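PDB 7CGF: PUM-HD domain-containing protein from Caenorhabditis elegans, which binds RNA through its Pumilio homology domain, as seen in this complex, probably recognising mRNA 3' untranslated regions and acting in developmental control. Local coordinates for residues 137-140 against 141-144; 169-172 against 173-176; 251-254 against 255-259. The protein carries 2 engineered substitutions. All blocks are in the same frame, centred on the assembly; numbering follows the deposited sequence.

Contact 1: 137-140 against 141-144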
ATOM      1  N   LYS A 137      22.411  -0.207  -2.863  1.00 22.93           N
ATOM      2  CA  LYS A 137      23.068  -1.506  -2.853  1.00 20.73           C
ATOM      3  C   LYS A 137      22.056  -2.633  -2.670  1.00 22.36           C
ATOM      4  O   LYS A 137      22.111  -3.651  -3.370  1.00 21.70           O
ATOM      5  CB  LYS A 137      24.135  -1.526  -1.752  1.00 20.23           C
ATOM      6  CG  LYS A 137      25.032  -2.744  -1.774  1.00 26.09           C
ATOM      7  CD  LYS A 137      26.204  -2.621  -0.798  1.00 28.79           C
ATOM      8  CE  LYS A 137      26.929  -3.955  -0.694  1.00 33.59           C
ATOM      9  NZ  LYS A 137      28.061  -3.938   0.269  1.00 37.39           N
ATOM     10  N   ILE A 138      21.106  -2.456  -1.750  1.00 20.98           N
ATOM     11  CA  ILE A 138      20.052  -3.456  -1.565  1.00 20.66           C
ATOM     12  C   ILE A 138      19.207  -3.587  -2.828  1.00 22.32           C
ATOM     13  O   ILE A 138      18.901  -4.701  -3.278  1.00 20.90           O
ATOM     14  CB  ILE A 138      19.192  -3.106  -0.337  1.00 18.34           C
ATOM     15  CG1 ILE A 138      20.022  -3.296   0.932  1.00 19.58           C
ATOM     16  CG2 ILE A 138      17.925  -3.965  -0.297  1.00 21.01           C
ATOM     17  CD1 ILE A 138      19.242  -3.005   2.199  1.00 19.12           C
ATOM     18  N   LEU A 139      18.804  -2.457  -3.414  1.00 21.10           N
ATOM     19  CA  LEU A 139      17.958  -2.508  -4.604  1.00 20.39           C
ATOM     20  C   LEU A 139      18.670  -3.177  -5.768  1.00 24.09           C
ATOM     21  O   LEU A 139      18.024  -3.828  -6.599  1.00 25.03           O
ATOM     22  CB  LEU A 139      17.518  -1.101  -5.007  1.00 17.25           C
ATOM     23  CG  LEU A 139      16.534  -0.419  -4.064  1.00 22.32           C
ATOM     24  CD1 LEU A 139      16.077   0.922  -4.625  1.00 24.91           C
ATOM     25  CD2 LEU A 139      15.364  -1.341  -3.815  1.00 29.90           C
ATOM     26  N   SER A 140      19.997  -3.037  -5.842  1.00 21.41           N
ATOM     27  CA  SER A 140      20.753  -3.663  -6.924  1.00 24.43           C
ATOM     28  C   SER A 140      20.591  -5.181  -6.919  1.00 24.92           C
ATOM     29  O   SER A 140      20.709  -5.824  -7.970  1.00 26.70           O
ATOM     30  CB  SER A 140      22.229  -3.266  -6.825  1.00 26.14           C
ATOM     31  OG  SER A 140      22.906  -4.081  -5.877  1.00 32.00           O
ATOM     32  N   GLN A 141      20.301  -5.766  -5.756  1.00 22.50           N
ATOM     33  CA  GLN A 141      19.990  -7.188  -5.666  1.00 19.97           C
ATOM     34  C   GLN A 141      18.521  -7.465  -5.960  1.00 22.43           C
ATOM     35  O   GLN A 141      18.193  -8.454  -6.626  1.00 25.36           O
ATOM     36  CB  GLN A 141      20.360  -7.706  -4.277  1.00 25.32           C
ATOM     37  CG  GLN A 141      21.851  -7.907  -4.105  1.00 24.75           C
ATOM     38  CD  GLN A 141      22.316  -9.185  -4.778  1.00 27.23           C
ATOM     39  OE1 GLN A 141      22.298  -9.299  -5.998  1.00 37.34           O
ATOM     40  NE2 GLN A 141      22.714 -10.171  -3.974  1.00 36.46           N
ATOM     41  N   ILE A 142      17.624  -6.609  -5.462  1.00 19.76           N
ATOM     42  CA  ILE A 142      16.201  -6.723  -5.777  1.00 21.40           C
ATOM     43  C   ILE A 142      15.987  -6.712  -7.286  1.00 22.14           C
ATOM     44  O   ILE A 142      15.051  -7.351  -7.793  1.00 22.29           O
ATOM     45  CB  ILE A 142      15.419  -5.594  -5.062  1.00 18.60           C
ATOM     46  CG1 ILE A 142      15.479  -5.794  -3.540  1.00 20.42           C
ATOM     47  CG2 ILE A 142      13.973  -5.535  -5.519  1.00 22.75           C
ATOM     48  CD1 ILE A 142      14.802  -7.047  -3.055  1.00 24.68           C
ATOM     49  N   ARG A 143      16.872  -6.024  -8.018  1.00 24.33           N
ATOM     50  CA  ARG A 143      16.813  -5.956  -9.479  1.00 27.43           C
ATOM     51  C   ARG A 143      16.679  -7.339 -10.104  1.00 26.73           C
ATOM     52  O   ARG A 143      15.963  -7.521 -11.100  1.00 27.99           O
ATOM     53  CB  ARG A 143      18.082  -5.275  -9.998  1.00 29.64           C
ATOM     54  CG  ARG A 143      17.877  -4.008 -10.781  1.00 32.97           C
ATOM     55  CD  ARG A 143      19.223  -3.411 -11.179  1.00 35.59           C
ATOM     56  NE  ARG A 143      19.271  -1.989 -10.848  1.00 42.64           N
ATOM     57  CZ  ARG A 143      18.868  -1.027 -11.671  1.00 38.34           C
ATOM     58  NH1 ARG A 143      18.926   0.247 -11.291  1.00 36.49           N
ATOM     59  NH2 ARG A 143      18.411  -1.348 -12.876  1.00 34.02           N
ATOM     60  N   HIS A 144      17.361  -8.328  -9.527  1.00 24.17           N
ATOM     61  CA  HIS A 144      17.432  -9.657 -10.121  1.00 27.25           C
ATOM     62  C   HIS A 144      16.132 -10.435 -10.014  1.00 25.18           C
ATOM     63  O   HIS A 144      15.967 -11.425 -10.739  1.00 25.54           O
ATOM     64  CB  HIS A 144      18.559 -10.460  -9.467  1.00 30.59           C
ATOM     65  CG  HIS A 144      19.891  -9.807  -9.588  1.00 31.68           C
ATOM     66  ND1 HIS A 144      20.732  -9.614  -8.514  1.00 34.16           N
ATOM     67  CD2 HIS A 144      20.519  -9.271 -10.660  1.00 35.66           C
ATOM     68  CE1 HIS A 144      21.829  -9.003  -8.922  1.00 32.55           C
ATOM     69  NE2 HIS A 144      21.720  -8.775 -10.218  1.00 42.47           N
TER

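Contact 2: 169-172 against 173-176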
ATOM      1  N   GLN A 169      14.599   8.516  -9.006  1.00 23.43           N
ATOM      2  CA  GLN A 169      15.505   8.092 -10.066  1.00 25.40           C
ATOM      3  C   GLN A 169      16.071   6.703  -9.808  1.00 29.64           C
ATOM      4  O   GLN A 169      16.422   6.001 -10.761  1.00 28.97           O
ATOM      5  CB  GLN A 169      16.646   9.101 -10.235  1.00 32.63           C
ATOM      6  CG  GLN A 169      17.600   9.166  -9.061  1.00 33.38           C
ATOM      7  CD  GLN A 169      18.774  10.095  -9.314  1.00 39.92           C
ATOM      8  OE1 GLN A 169      18.863  11.168  -8.720  1.00 47.67           O
ATOM      9  NE2 GLN A 169      19.683   9.683 -10.188  1.00 42.40           N
ATOM     10  N   TYR A 170      16.140   6.274  -8.548  1.00 24.62           N
ATOM     11  CA  TYR A 170      16.724   4.983  -8.218  1.00 23.68           C
ATOM     12  C   TYR A 170      15.699   3.852  -8.165  1.00 22.49           C
ATOM     13  O   TYR A 170      16.083   2.710  -7.894  1.00 22.71           O
ATOM     14  CB  TYR A 170      17.489   5.071  -6.886  1.00 24.76           C
ATOM     15  CG  TYR A 170      18.573   6.126  -6.916  1.00 28.76           C
ATOM     16  CD1 TYR A 170      19.665   5.997  -7.767  1.00 31.90           C
ATOM     17  CD2 TYR A 170      18.493   7.261  -6.113  1.00 31.76           C
ATOM     18  CE1 TYR A 170      20.659   6.967  -7.813  1.00 35.40           C
ATOM     19  CE2 TYR A 170      19.482   8.239  -6.153  1.00 32.15           C
ATOM     20  CZ  TYR A 170      20.559   8.082  -7.003  1.00 35.04           C
ATOM     21  OH  TYR A 170      21.538   9.047  -7.047  1.00 39.25           O
ATOM     22  N   VAL A 171      14.420   4.128  -8.424  1.00 19.12           N
ATOM     23  CA  VAL A 171      13.439   3.061  -8.611  1.00 19.87           C
ATOM     24  C   VAL A 171      12.946   3.008 -10.044  1.00 19.60           C
ATOM     25  O   VAL A 171      11.925   2.373 -10.322  1.00 19.78           O
ATOM     26  CB  VAL A 171      12.258   3.179  -7.632  1.00 18.75           C
ATOM     27  CG1 VAL A 171      12.756   3.040  -6.193  1.00 24.22           C
ATOM     28  CG2 VAL A 171      11.504   4.497  -7.828  1.00 20.69           C
ATOM     29  N   GLN A 172      13.632   3.692 -10.967  1.00 18.96           N
ATOM     30  CA  GLN A 172      13.269   3.575 -12.377  1.00 19.44           C
ATOM     31  C   GLN A 172      13.207   2.116 -12.826  1.00 19.40           C
ATOM     32  O   GLN A 172      12.339   1.759 -13.629  1.00 18.20           O
ATOM     33  CB  GLN A 172      14.264   4.358 -13.241  1.00 19.99           C
ATOM     34  CG  GLN A 172      13.863   4.415 -14.708  1.00 20.69           C
ATOM     35  CD  GLN A 172      12.563   5.140 -14.928  1.00 19.76           C
ATOM     36  OE1 GLN A 172      12.338   6.233 -14.403  1.00 27.25           O
ATOM     37  NE2 GLN A 172      11.686   4.536 -15.718  1.00 22.06           N
ATOM     38  N   PHE A 173      14.077   1.252 -12.287  1.00 20.05           N
ATOM     39  CA  PHE A 173      14.058  -0.149 -12.697  1.00 19.25           C
ATOM     40  C   PHE A 173      12.755  -0.830 -12.309  1.00 20.76           C
ATOM     41  O   PHE A 173      12.349  -1.803 -12.961  1.00 18.50           O
ATOM     42  CB  PHE A 173      15.265  -0.905 -12.126  1.00 22.56           C
ATOM     43  CG  PHE A 173      15.126  -1.312 -10.677  1.00 18.71           C
ATOM     44  CD1 PHE A 173      15.486  -0.437  -9.655  1.00 19.72           C
ATOM     45  CD2 PHE A 173      14.675  -2.575 -10.345  1.00 20.42           C
ATOM     46  CE1 PHE A 173      15.362  -0.818  -8.325  1.00 22.75           C
ATOM     47  CE2 PHE A 173      14.554  -2.969  -9.006  1.00 22.72           C
ATOM     48  CZ  PHE A 173      14.903  -2.090  -8.003  1.00 24.95           C
ATOM     49  N   ILE A 174      12.081  -0.335 -11.262  1.00 17.04           N
ATOM     50  CA  ILE A 174      10.772  -0.869 -10.890  1.00 17.03           C
ATOM     51  C   ILE A 174       9.698  -0.371 -11.849  1.00 15.86           C
ATOM     52  O   ILE A 174       8.820  -1.131 -12.273  1.00 15.99           O
ATOM     53  CB  ILE A 174      10.434  -0.491  -9.429  1.00 19.31           C
ATOM     54  CG1 ILE A 174      11.469  -1.083  -8.471  1.00 21.42           C
ATOM     55  CG2 ILE A 174       8.980  -0.897  -9.086  1.00 20.39           C
ATOM     56  CD1 ILE A 174      11.374  -0.518  -7.028  1.00 18.08           C
ATOM     57  N   VAL A 175       9.757   0.911 -12.211  1.00 15.61           N
ATOM     58  CA  VAL A 175       8.834   1.457 -13.202  1.00 15.47           C
ATOM     59  C   VAL A 175       8.994   0.721 -14.531  1.00 15.53           C
ATOM     60  O   VAL A 175       8.003   0.341 -15.162  1.00 17.42           O
ATOM     61  CB  VAL A 175       9.066   2.974 -13.346  1.00 16.70           C
ATOM     62  CG1 VAL A 175       8.197   3.552 -14.451  1.00 20.67           C
ATOM     63  CG2 VAL A 175       8.762   3.691 -12.017  1.00 19.76           C
ATOM     64  N   ASP A 176      10.240   0.486 -14.962  1.00 16.31           N
ATOM     65  CA  ASP A 176      10.475  -0.232 -16.218  1.00 18.02           C
ATOM     66  C   ASP A 176      10.018  -1.682 -16.141  1.00 18.53           C
ATOM     67  O   ASP A 176       9.782  -2.311 -17.183  1.00 16.59           O
ATOM     68  CB  ASP A 176      11.960  -0.196 -16.612  1.00 18.30           C
ATOM     69  CG  ASP A 176      12.462   1.216 -16.942  1.00 22.67           C
ATOM     70  OD1 ASP A 176      11.633   2.121 -17.151  1.00 22.65           O
ATOM     71  OD2 ASP A 176      13.699   1.407 -17.001  1.00 23.50           O
TER

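Contact 3: 251-254 against 255-259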
ATOM      1  N   THR A 251     -14.810  11.866 -18.366  1.00 18.65           N
ATOM      2  CA  THR A 251     -15.546  11.768 -19.623  1.00 23.09           C
ATOM      3  C   THR A 251     -16.020  10.347 -19.851  1.00 20.69           C
ATOM      4  O   THR A 251     -17.175  10.121 -20.228  1.00 21.51           O
ATOM      5  CB  THR A 251     -14.676  12.233 -20.792  1.00 23.17           C
ATOM      6  OG1 THR A 251     -14.333  13.610 -20.616  1.00 25.22           O
ATOM      7  CG2 THR A 251     -15.393  12.070 -22.122  1.00 26.07           C
ATOM      8  N   ARG A 252     -15.143   9.369 -19.610  1.00 21.06           N
ATOM      9  CA  ARG A 252     -15.522   7.976 -19.832  1.00 23.50           C
ATOM     10  C   ARG A 252     -16.602   7.529 -18.854  1.00 20.99           C
ATOM     11  O   ARG A 252     -17.551   6.833 -19.246  1.00 21.46           O
ATOM     12  CB  ARG A 252     -14.295   7.074 -19.726  1.00 23.20           C
ATOM     13  CG  ARG A 252     -14.592   5.649 -20.147  1.00 26.35           C
ATOM     14  CD  ARG A 252     -13.338   4.905 -20.549  1.00 34.36           C
ATOM     15  NE  ARG A 252     -13.681   3.604 -21.110  1.00 36.34           N
ATOM     16  CZ  ARG A 252     -13.767   3.357 -22.412  1.00 38.03           C
ATOM     17  NH1 ARG A 252     -13.509   4.321 -23.289  1.00 31.77           N
ATOM     18  NH2 ARG A 252     -14.099   2.145 -22.836  1.00 32.09           N
ATOM     19  N   VAL A 253     -16.444   7.888 -17.577  1.00 19.25           N
ATOM     20  CA  VAL A 253     -17.426   7.555 -16.548  1.00 22.83           C
ATOM     21  C   VAL A 253     -18.765   8.194 -16.869  1.00 20.12           C
ATOM     22  O   VAL A 253     -19.817   7.550 -16.772  1.00 24.46           O
ATOM     23  CB  VAL A 253     -16.900   7.989 -15.167  1.00 24.78           C
ATOM     24  CG1 VAL A 253     -18.012   7.979 -14.137  1.00 29.52           C
ATOM     25  CG2 VAL A 253     -15.745   7.072 -14.725  1.00 23.39           C
ATOM     26  N   SER A 254     -18.754   9.468 -17.260  1.00 18.70           N
ATOM     27  CA  SER A 254     -20.009  10.151 -17.558  1.00 21.45           C
ATOM     28  C   SER A 254     -20.701   9.546 -18.766  1.00 23.77           C
ATOM     29  O   SER A 254     -21.929   9.386 -18.763  1.00 26.28           O
ATOM     30  CB  SER A 254     -19.756  11.641 -17.779  1.00 20.73           C
ATOM     31  OG  SER A 254     -19.289  12.228 -16.578  1.00 24.89           O
ATOM     32  N   ASN A 255     -19.938   9.202 -19.807  1.00 23.26           N
ATOM     33  CA  ASN A 255     -20.531   8.614 -20.999  1.00 23.72           C
ATOM     34  C   ASN A 255     -21.066   7.212 -20.758  1.00 25.87           C
ATOM     35  O   ASN A 255     -21.869   6.725 -21.560  1.00 28.58           O
ATOM     36  CB  ASN A 255     -19.519   8.587 -22.147  1.00 23.69           C
ATOM     37  CG  ASN A 255     -19.227   9.972 -22.697  1.00 29.67           C
ATOM     38  OD1 ASN A 255     -20.008  10.904 -22.505  1.00 36.08           O
ATOM     39  ND2 ASN A 255     -18.108  10.108 -23.398  1.00 29.24           N
ATOM     40  N   ASN A 256     -20.643   6.551 -19.682  1.00 23.37           N
ATOM     41  CA  ASN A 256     -21.063   5.190 -19.379  1.00 23.93           C
ATOM     42  C   ASN A 256     -21.523   5.084 -17.937  1.00 25.85           C
ATOM     43  O   ASN A 256     -21.243   4.097 -17.253  1.00 22.98           O
ATOM     44  CB  ASN A 256     -19.935   4.206 -19.665  1.00 23.12           C
ATOM     45  CG  ASN A 256     -19.492   4.252 -21.111  1.00 28.07           C
ATOM     46  OD1 ASN A 256     -20.080   3.592 -21.968  1.00 37.37           O
ATOM     47  ND2 ASN A 256     -18.473   5.057 -21.397  1.00 27.68           N
ATOM     48  N   LEU A 257     -22.273   6.092 -17.473  1.00 21.49           N
ATOM     49  CA  LEU A 257     -22.498   6.286 -16.040  1.00 21.56           C
ATOM     50  C   LEU A 257     -23.287   5.137 -15.427  1.00 24.21           C
ATOM     51  O   LEU A 257     -22.946   4.657 -14.341  1.00 20.86           O
ATOM     52  CB  LEU A 257     -23.219   7.614 -15.795  1.00 22.08           C
ATOM     53  CG  LEU A 257     -23.505   7.955 -14.328  1.00 23.47           C
ATOM     54  CD1 LEU A 257     -22.220   8.143 -13.538  1.00 23.87           C
ATOM     55  CD2 LEU A 257     -24.390   9.188 -14.202  1.00 26.04           C
ATOM     56  N   PHE A 258     -24.356   4.698 -16.089  1.00 22.98           N
ATOM     57  CA  PHE A 258     -25.158   3.634 -15.501  1.00 21.78           C
ATOM     58  C   PHE A 258     -24.350   2.350 -15.348  1.00 23.30           C
ATOM     59  O   PHE A 258     -24.409   1.695 -14.301  1.00 22.94           O
ATOM     60  CB  PHE A 258     -26.409   3.385 -16.337  1.00 25.54           C
ATOM     61  CG  PHE A 258     -27.341   2.409 -15.709  1.00 26.48           C
ATOM     62  CD1 PHE A 258     -28.103   2.776 -14.618  1.00 29.67           C
ATOM     63  CD2 PHE A 258     -27.428   1.113 -16.179  1.00 29.04           C
ATOM     64  CE1 PHE A 258     -28.960   1.873 -14.014  1.00 32.05           C
ATOM     65  CE2 PHE A 258     -28.281   0.210 -15.577  1.00 30.52           C
ATOM     66  CZ  PHE A 258     -29.040   0.592 -14.493  1.00 28.88           C
ATOM     67  N   GLU A 259     -23.571   1.987 -16.367  1.00 23.56           N
ATOM     68  CA  GLU A 259     -22.789   0.759 -16.279  1.00 24.29           C
ATOM     69  C   GLU A 259     -21.738   0.848 -15.176  1.00 23.41           C
ATOM     70  O   GLU A 259     -21.591  -0.088 -14.383  1.00 23.24           O
ATOM     71  CB  GLU A 259     -22.142   0.448 -17.626  1.00 28.55           C
ATOM     72  CG  GLU A 259     -23.128  -0.101 -18.653  1.00 36.50           C
ATOM     73  CD  GLU A 259     -23.928  -1.278 -18.115  1.00 43.22           C
ATOM     74  OE1 GLU A 259     -23.304  -2.288 -17.715  1.00 39.05           O
ATOM     75  OE2 GLU A 259     -25.178  -1.182 -18.074  1.00 40.00           O
TER

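Contact 1: 137-140 against 141-144
H144 and S140 meet at the C-terminal part of helix 132-142, in the Pumilio repeat array. The imidazole of H144 lies with one face over the carbonyl oxygen of S140. This oxygen stands 3.5 Å above the ring plane, displaced toward the rim, with CE1 of H144 the closest ring atom. The side-chain oxygen of Q141 sits at the edge of the same ring, in its plane. OE1 of Q141 is 3.0 Å from ND1 of H144. The Q141 chain is bent at chi2 (-78°), and its NE2 is hydrogen-bonded to the carbonyl of I107. That bond fixes which way the amide faces. On the inner side, I142 packs back along the helix. Its CG1 is 4.5 Å from CG2 of I138, and its CB is 4.4 Å from CD2 of L139. Helices 110-113 and 155-165 cover this apolar side. The backbone carries the turn. I138 O takes two N-H groups: that of I142 in the carbonyl plane and that of Q141 from above it. R143 N reaches L139 O at 2.9 Å. S140 turns its hydroxyl back on its own helix, with OG placed between the backbone N and the carbonyl carbon (chi1 82°). From there S140 OG donates to K137 O at 2.7 Å.

Contact 2: 169-172 against 173-176
F173 meets Y170 and V171 at the start of helix 172-178 in the Pumilio repeat array, with V171 at the N-cap position. The F173 ring turns its edge to the carbonyl of Y170, and CE1 of F173 lies 3.6 Å from Y170 O. A chi1 of 79° sets CG between the backbone N and the carbonyl carbon, which turns the ring back toward Y170. It packs there on L139, R143 and I146. I174 comes next. Its CG1 lies over one face of the F173 ring, and its CD1 is 3.8 Å from CB of V171. The side chains of I174 and V171 cross at a slant. I174 N donates to V171 O from above the carbonyl plane. V175 N reaches the same oxygen within that plane, so two bonds grip it. CG1 of V175 also lies against the Q172 amide, 3.8 Å from NE2. D176 ends the segment. Its N-H bonds to Q172 O at 2.8 Å, one full turn back. The Q172 chain bends at chi2 (63°) and brings its amide across to the aspartate, the two planes 48° apart, while OE1 is held by Q209. NE2 of Q172 donates to OD1 of D176 at 2.8 Å, meeting it from above the carboxylate plane.

Contact 3: 251-254 against 255-259
The amide of N256 points its ND2 at the carbonyl oxygen of R252, which lies close to the amide plane. ND2 of N256 donates to R252 O at 2.9 Å with an angle of 166°, meeting a lone pair of that oxygen in the carbonyl plane. The second amide, that of N255, lies beside T251, both side chains pointing the same way. ND2 of N255 is 3.6 Å from CG2 of T251. The guanidinium of R252 is turned 36° from the N256 amide, and its NE is paired with D222.

This is the junction of helix 243-255 with helix 257-261 in the Pumilio repeat array. N255 N still makes the helical bond to T251 O at 2.9 Å. N256 N then turns to V253 O at 3.2 Å and makes a weak bond to R252 O. N256 holds the N-cap position of the next helix, but its side chain makes no capping bond there. Beyond the turn in sequence, CD1 of L257 packs 4.3 Å from CG1 of V253, and both touch I270. The N256 amide thus serves the helix behind it. It gives R252 O a straight side-chain bond beside the weak one from N256 N, and so ties the turn to helix 243-255.

From the N terminus the three contacts follow in series, each a short local turn, and none nests in or crosses another. Contact 1 lies in the last part of helix 132-142. Helices 146-150 and 155-165 follow, and contact 2 then opens helix 172-178. These two touch although they are apart in sequence. R143 NH2 lies 3.3 Å from F173 CB, and L139 CD1 packs against V171 CG1. So the last part of helix 132-142 rests on the start of helix 172-178. Contact 3 comes further along the array, its centre about 34 Å from that of contact 2, and joins helix 243-255 to helix 257-261. All three lie within the Pumilio homology domain, and none touches the bound RNA.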